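GTPase-activating protein skywalker (Drosophila melanogaster, PDB 6R82) acts as a GTPase-activating protein for Rab35 that regulates synaptic vesicle protein recycling through endosomal trafficking, here represented by its TLDc domain. Local coordinates at residues S125-A130 / C160-N165; P31-T36 / V178-G183. All blocks are in the same frame, centred on the assembly; numbering follows the deposited sequence.

Overall arrangement
The two contacts lie within the single TLDc domain of this chain and illustrate how one antiparallel sheet can be secured by quite different means. Interaction 2 pairs strand 30-36 with strand 173-185, joining parts far apart in sequence; interaction 1 falls between them in chain order and connects the approach to strand 129-131 with the loop that precedes strand 173-185. Their centres are about 23 Å apart, on opposite sides of the chain's centre, and their nearest atoms stay about 9 Å from each other. One contact is thus strand pairing by backbone bonds, the other a side-chain hydroxyl holding turn-and-loop residues to an irregular loop, and both reach the same sheet.

Interaction 1 (S125-A130 / C160-N165); sequences SELFMA and CKTFNN
Thr162 meets Ser125, Leu127 and Phe128 where, in the TLDc domain, the turn-and-loop residues leading into strand 129-131 meet an irregular loop before strand 173-185. The polar part centres on one hydroxyl. Leu127 N donates to Thr162 OG1 over 2.8 Å in a fairly straight bond (161° at the hydrogen), while the same hydroxyl is bonded to Gly140 O, so a single oxygen ties three parts of the chain. With a valine in place of Thr162, Leu127 N would probably be left without this acceptor and Gly140 O without its hydroxyl partner. A weaker CA-H...O contact joins Thr162 CA to Ser125 O at 3.5 Å; that carbonyl also receives Trp112 NE1. Lys161 passes alongside Ser125, but its ammonium group is bonded to Ser124 OG.

The apolar part starts from the threonine's other branch. With chi1 at -68°, OG1 sits beside the backbone N and CG2 is anti to it, which sends the methyl to the aromatic side. There CG2 lies 3.8 Å above the plane of the Phe163 ring, over its centre, and touches Phe128 CE1 at 3.5 Å. Phe163 CZ in turn meets the edge of the Phe128 ring in its plane, 3.8 Å from CD1.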
loop_
_atom_site.group_PDB
_atom_site.type_symbol
_atom_site.label_atom_id
_atom_site.label_comp_id
_atom_site.label_asym_id
_atom_site.label_seq_id
_atom_site.Cartn_x
_atom_site.Cartn_y
_atom_site.Cartn_z
ATOM N N SER A 125 -14.826 3.740 -9.631
ATOM C CA SER A 125 -14.773 3.106 -8.322
ATOM C C SER A 125 -13.925 1.832 -8.332
ATOM O O SER A 125 -14.001 1.041 -7.386
ATOM C CB SER A 125 -16.187 2.812 -7.814
ATOM O OG SER A 125 -16.891 1.964 -8.708
ATOM N N GLU A 126 -13.109 1.635 -9.376
ATOM C CA GLU A 126 -12.281 0.443 -9.564
ATOM C C GLU A 126 -10.831 0.813 -9.855
ATOM O O GLU A 126 -10.190 0.214 -10.721
ATOM C CB GLU A 126 -12.820 -0.423 -10.699
ATOM C CG GLU A 126 -14.111 -1.135 -10.401
ATOM C CD GLU A 126 -14.565 -1.997 -11.561
ATOM O OE1 GLU A 126 -14.661 -3.235 -11.393
ATOM O OE2 GLU A 126 -14.814 -1.431 -12.651
ATOM N N LEU A 127 -10.288 1.789 -9.128
ATOM C CA LEU A 127 -8.965 2.354 -9.393
ATOM C C LEU A 127 -8.072 2.064 -8.194
ATOM O O LEU A 127 -8.136 2.766 -7.183
ATOM C CB LEU A 127 -9.054 3.859 -9.650
ATOM C CG LEU A 127 -9.975 4.364 -10.764
ATOM C CD1 LEU A 127 -9.907 5.897 -10.867
ATOM C CD2 LEU A 127 -9.606 3.720 -12.096
ATOM N N PHE A 128 -7.208 1.054 -8.321
ATOM C CA PHE A 128 -6.513 0.483 -7.168
ATOM C C PHE A 128 -5.090 1.009 -7.003
ATOM O O PHE A 128 -4.770 1.610 -5.974
ATOM C CB PHE A 128 -6.537 -1.048 -7.285
ATOM C CG PHE A 128 -7.928 -1.611 -7.312
ATOM C CD1 PHE A 128 -8.793 -1.400 -6.247
ATOM C CD2 PHE A 128 -8.389 -2.314 -8.411
ATOM C CE1 PHE A 128 -10.099 -1.891 -6.281
ATOM C CE2 PHE A 128 -9.688 -2.812 -8.445
ATOM C CZ PHE A 128 -10.540 -2.596 -7.371
ATOM N N MET A 129 -4.222 0.781 -7.987
ATOM C CA MET A 129 -2.804 1.102 -7.889
ATOM C C MET A 129 -2.363 1.838 -9.149
ATOM O O MET A 129 -2.835 1.533 -10.244
ATOM C CB MET A 129 -1.929 -0.172 -7.730
ATOM C CG MET A 129 -2.339 -1.132 -6.585
ATOM S SD MET A 129 -1.617 -2.801 -6.764
ATOM C CE MET A 129 0.122 -2.438 -6.530
ATOM N N ALA A 130 -1.436 2.783 -8.989
ATOM C CA ALA A 130 -0.798 3.461 -10.116
ATOM C C ALA A 130 0.585 3.932 -9.680
ATOM O O ALA A 130 0.787 4.261 -8.511
ATOM C CB ALA A 130 -1.638 4.641 -10.621
ATOM N N CYS A 160 -11.254 8.845 -1.611
ATOM C CA CYS A 160 -11.356 8.363 -2.978
ATOM C C CYS A 160 -12.601 7.498 -3.103
ATOM O O CYS A 160 -13.105 6.957 -2.118
ATOM C CB CYS A 160 -10.099 7.580 -3.393
ATOM S SG CYS A 160 -10.081 5.846 -2.831
ATOM N N LYS A 161 -13.097 7.373 -4.335
ATOM C CA LYS A 161 -14.327 6.624 -4.572
ATOM C C LYS A 161 -14.125 5.118 -4.672
ATOM O O LYS A 161 -15.102 4.366 -4.549
ATOM C CB LYS A 161 -15.005 7.105 -5.851
ATOM C CG LYS A 161 -15.944 8.264 -5.615
ATOM C CD LYS A 161 -16.574 8.764 -6.896
ATOM C CE LYS A 161 -17.437 7.709 -7.571
ATOM N NZ LYS A 161 -16.672 6.761 -8.433
ATOM N N THR A 162 -12.908 4.649 -4.933
ATOM C CA THR A 162 -12.703 3.207 -4.963
ATOM C C THR A 162 -12.858 2.601 -3.568
ATOM O O THR A 162 -13.405 1.504 -3.427
ATOM C CB THR A 162 -11.335 2.894 -5.581
ATOM O OG1 THR A 162 -11.355 3.256 -6.972
ATOM C CG2 THR A 162 -11.014 1.401 -5.474
ATOM N N PHE A 163 -12.454 3.328 -2.524
ATOM C CA PHE A 163 -12.494 2.814 -1.167
ATOM C C PHE A 163 -13.389 3.596 -0.213
ATOM O O PHE A 163 -13.577 3.148 0.924
ATOM C CB PHE A 163 -11.071 2.761 -0.595
ATOM C CG PHE A 163 -10.190 1.783 -1.307
ATOM C CD1 PHE A 163 -10.499 0.427 -1.299
ATOM C CD2 PHE A 163 -9.083 2.216 -2.025
ATOM C CE1 PHE A 163 -9.703 -0.489 -1.973
ATOM C CE2 PHE A 163 -8.274 1.307 -2.696
ATOM C CZ PHE A 163 -8.582 -0.046 -2.674
ATOM N N ASN A 164 -13.941 4.739 -0.634
ATOM C CA ASN A 164 -14.851 5.559 0.179
ATOM C C ASN A 164 -14.301 5.806 1.580
ATOM O O ASN A 164 -15.007 5.683 2.582
ATOM C CB ASN A 164 -16.243 4.938 0.254
ATOM C CG ASN A 164 -17.316 5.968 0.575
ATOM O OD1 ASN A 164 -17.516 6.334 1.737
ATOM N ND2 ASN A 164 -18.000 6.452 -0.457
ATOM N N ASN A 165 -13.039 6.159 1.641
ATOM C CA ASN A 165 -12.317 6.356 2.882
ATOM C C ASN A 165 -12.295 7.825 3.269
ATOM O O ASN A 165 -12.514 8.703 2.429
ATOM C CB ASN A 165 -10.878 5.862 2.728
ATOM C CG ASN A 165 -10.165 6.541 1.581
ATOM O OD1 ASN A 165 -10.544 6.365 0.424
ATOM N ND2 ASN A 165 -9.139 7.330 1.889
#

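Interaction 2 (P31-T36 / V178-G183); sequences PVLLYT and VLEVYG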
loop_
_atom_site.group_PDB
_atom_site.type_symbol
_atom_site.label_atom_id
_atom_site.label_comp_id
_atom_site.label_asym_id
_atom_site.label_seq_id
_atom_site.Cartn_x
_atom_site.Cartn_y
_atom_site.Cartn_z
ATOM N N PRO A 31 5.451 -13.661 6.134
ATOM C CA PRO A 31 5.727 -12.308 5.645
ATOM C C PRO A 31 7.216 -12.020 5.745
ATOM O O PRO A 31 7.878 -12.407 6.707
ATOM C CB PRO A 31 4.905 -11.418 6.584
ATOM C CG PRO A 31 4.922 -12.175 7.888
ATOM C CD PRO A 31 4.969 -13.664 7.529
ATOM N N VAL A 32 7.752 -11.377 4.715
ATOM C CA VAL A 32 9.171 -11.057 4.646
ATOM C C VAL A 32 9.289 -9.592 4.252
ATOM O O VAL A 32 8.516 -9.093 3.424
ATOM C CB VAL A 32 9.933 -11.956 3.644
ATOM C CG1 VAL A 32 9.898 -13.447 4.078
ATOM C CG2 VAL A 32 9.374 -11.804 2.223
ATOM N N LEU A 33 10.249 -8.910 4.853
ATOM C CA LEU A 33 10.488 -7.496 4.604
ATOM C C LEU A 33 11.212 -7.326 3.272
ATOM O O LEU A 33 12.347 -7.789 3.122
ATOM C CB LEU A 33 11.325 -6.912 5.743
ATOM C CG LEU A 33 11.732 -5.457 5.522
ATOM C CD1 LEU A 33 10.486 -4.588 5.710
ATOM C CD2 LEU A 33 12.881 -5.039 6.449
ATOM N N LEU A 34 10.565 -6.657 2.307
ATOM C CA LEU A 34 11.177 -6.433 0.989
ATOM C C LEU A 34 11.954 -5.123 0.904
ATOM O O LEU A 34 12.945 -5.044 0.164
ATOM C CB LEU A 34 10.108 -6.417 -0.115
ATOM C CG LEU A 34 9.126 -7.596 -0.131
ATOM C CD1 LEU A 34 8.037 -7.377 -1.178
ATOM C CD2 LEU A 34 9.887 -8.909 -0.399
ATOM N N TYR A 35 11.510 -4.092 1.619
ATOM C CA TYR A 35 12.028 -2.742 1.431
ATOM C C TYR A 35 11.728 -1.940 2.676
ATOM O O TYR A 35 10.594 -1.972 3.169
ATOM C CB TYR A 35 11.389 -2.049 0.212
ATOM C CG TYR A 35 11.923 -0.628 -0.030
ATOM C CD1 TYR A 35 13.123 -0.422 -0.708
ATOM C CD2 TYR A 35 11.237 0.488 0.434
ATOM C CE1 TYR A 35 13.619 0.853 -0.924
ATOM C CE2 TYR A 35 11.728 1.770 0.220
ATOM C CZ TYR A 35 12.915 1.938 -0.460
ATOM O OH TYR A 35 13.416 3.202 -0.670
ATOM N N THR A 36 12.729 -1.206 3.165
ATOM C CA THR A 36 12.505 -0.237 4.227
ATOM C C THR A 36 13.360 1.001 3.989
ATOM O O THR A 36 14.545 0.901 3.657
ATOM C CB THR A 36 12.813 -0.810 5.618
ATOM O OG1 THR A 36 12.718 0.242 6.588
ATOM C CG2 THR A 36 14.209 -1.384 5.658
ATOM N N VAL A 178 9.143 6.472 8.189
ATOM C CA VAL A 178 9.642 5.220 7.633
ATOM C C VAL A 178 8.538 4.581 6.800
ATOM O O VAL A 178 7.349 4.654 7.133
ATOM C CB VAL A 178 10.176 4.281 8.739
ATOM C CG1 VAL A 178 9.147 4.104 9.825
ATOM C CG2 VAL A 178 10.597 2.924 8.154
ATOM N N LEU A 179 8.941 4.012 5.672
ATOM C CA LEU A 179 8.062 3.206 4.844
ATOM C C LEU A 179 8.603 1.784 4.800
ATOM O O LEU A 179 9.812 1.581 4.661
ATOM C CB LEU A 179 7.950 3.783 3.433
ATOM C CG LEU A 179 7.094 2.909 2.519
ATOM C CD1 LEU A 179 5.975 3.721 1.937
ATOM C CD2 LEU A 179 7.954 2.326 1.426
ATOM N N GLU A 180 7.699 0.811 4.935
ATOM C CA GLU A 180 8.038 -0.604 4.891
ATOM C C GLU A 180 7.124 -1.325 3.908
ATOM O O GLU A 180 5.928 -1.033 3.837
ATOM C CB GLU A 180 7.905 -1.248 6.282
ATOM C CG GLU A 180 9.110 -0.987 7.193
ATOM C CD GLU A 180 8.895 -1.455 8.639
ATOM O OE1 GLU A 180 7.766 -1.904 8.977
ATOM O OE2 GLU A 180 9.865 -1.360 9.435
ATOM N N VAL A 181 7.696 -2.268 3.154
ATOM C CA VAL A 181 6.939 -3.131 2.252
ATOM C C VAL A 181 7.267 -4.585 2.577
ATOM O O VAL A 181 8.441 -4.957 2.642
ATOM C CB VAL A 181 7.242 -2.839 0.767
ATOM C CG1 VAL A 181 6.260 -3.617 -0.128
ATOM C CG2 VAL A 181 7.144 -1.349 0.483
ATOM N N TYR A 182 6.230 -5.398 2.771
ATOM C CA TYR A 182 6.357 -6.825 3.036
ATOM C C TYR A 182 5.833 -7.614 1.848
ATOM O O TYR A 182 4.857 -7.209 1.214
ATOM C CB TYR A 182 5.579 -7.226 4.306
ATOM C CG TYR A 182 6.161 -6.617 5.564
ATOM C CD1 TYR A 182 5.777 -5.345 5.985
ATOM C CD2 TYR A 182 7.107 -7.300 6.315
ATOM C CE1 TYR A 182 6.324 -4.769 7.131
ATOM C CE2 TYR A 182 7.667 -6.729 7.454
ATOM C CZ TYR A 182 7.265 -5.465 7.856
ATOM O OH TYR A 182 7.810 -4.902 8.991
ATOM N N GLY A 183 6.493 -8.734 1.548
ATOM C CA GLY A 183 5.956 -9.752 0.679
ATOM C C GLY A 183 5.598 -11.014 1.450
ATOM O O GLY A 183 5.590 -11.044 2.682
HETATM O O HOH W 1 12.101 -0.576 8.972
#
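Leu34 and Tyr35 both face Val181 across an antiparallel strand pair, the signature of a classic beta bulge in the TLDc sheet. The carbonyl of Val181 serves both residues: Leu34 N approaches in the carbonyl plane at 2.7 Å from Val181 O, and Tyr35 N makes a weak second bond to the same oxygen. The extra residue shifts the register by one, and regular pairing continues beyond it, with Val181 N donating to Tyr35 O on one side and Val32 exchanging two bonds with Gly183 on the other.

At the bulge the backbone of Leu34 turns to a helical psi of -33°, and its side chain leans onto the opposite strand, with CG 3.3 Å from Gly183 N. A beta carbon on Gly183 would lie only 3.0 Å from Leu34 CD1, so the missing side chain makes room for this leucine.

Side chains divide between the two faces. On one, Leu33 CD1 rests over a face of the Tyr182 ring, 4.2 Å from its centroid; CG of Leu33 is anti to the backbone N (chi1 175°), which carries the branch across. A water also links Thr36 OG1 to Glu180 OE2 between the strands, although its leg to OE2 is doubtfully short. On the other, Leu179 CD2 touches the edge of the Tyr35 ring at 3.9 Å from CD2, crossing at about a right angle.

Further out, helix 44-51 packs against Leu34, Tyr35 and Val181, while strand 57-63 bonds along the far edge of 178-183. Leu15 of helix 13-18 touches both Pro31 and Tyr182. Glu180 also makes a long, weak ion pair with Lys62. Within 178-183 itself, Tyr182 OH donates to Glu180 OE1 over 3.0 Å, arriving from above the carboxylate plane, 68° out of it.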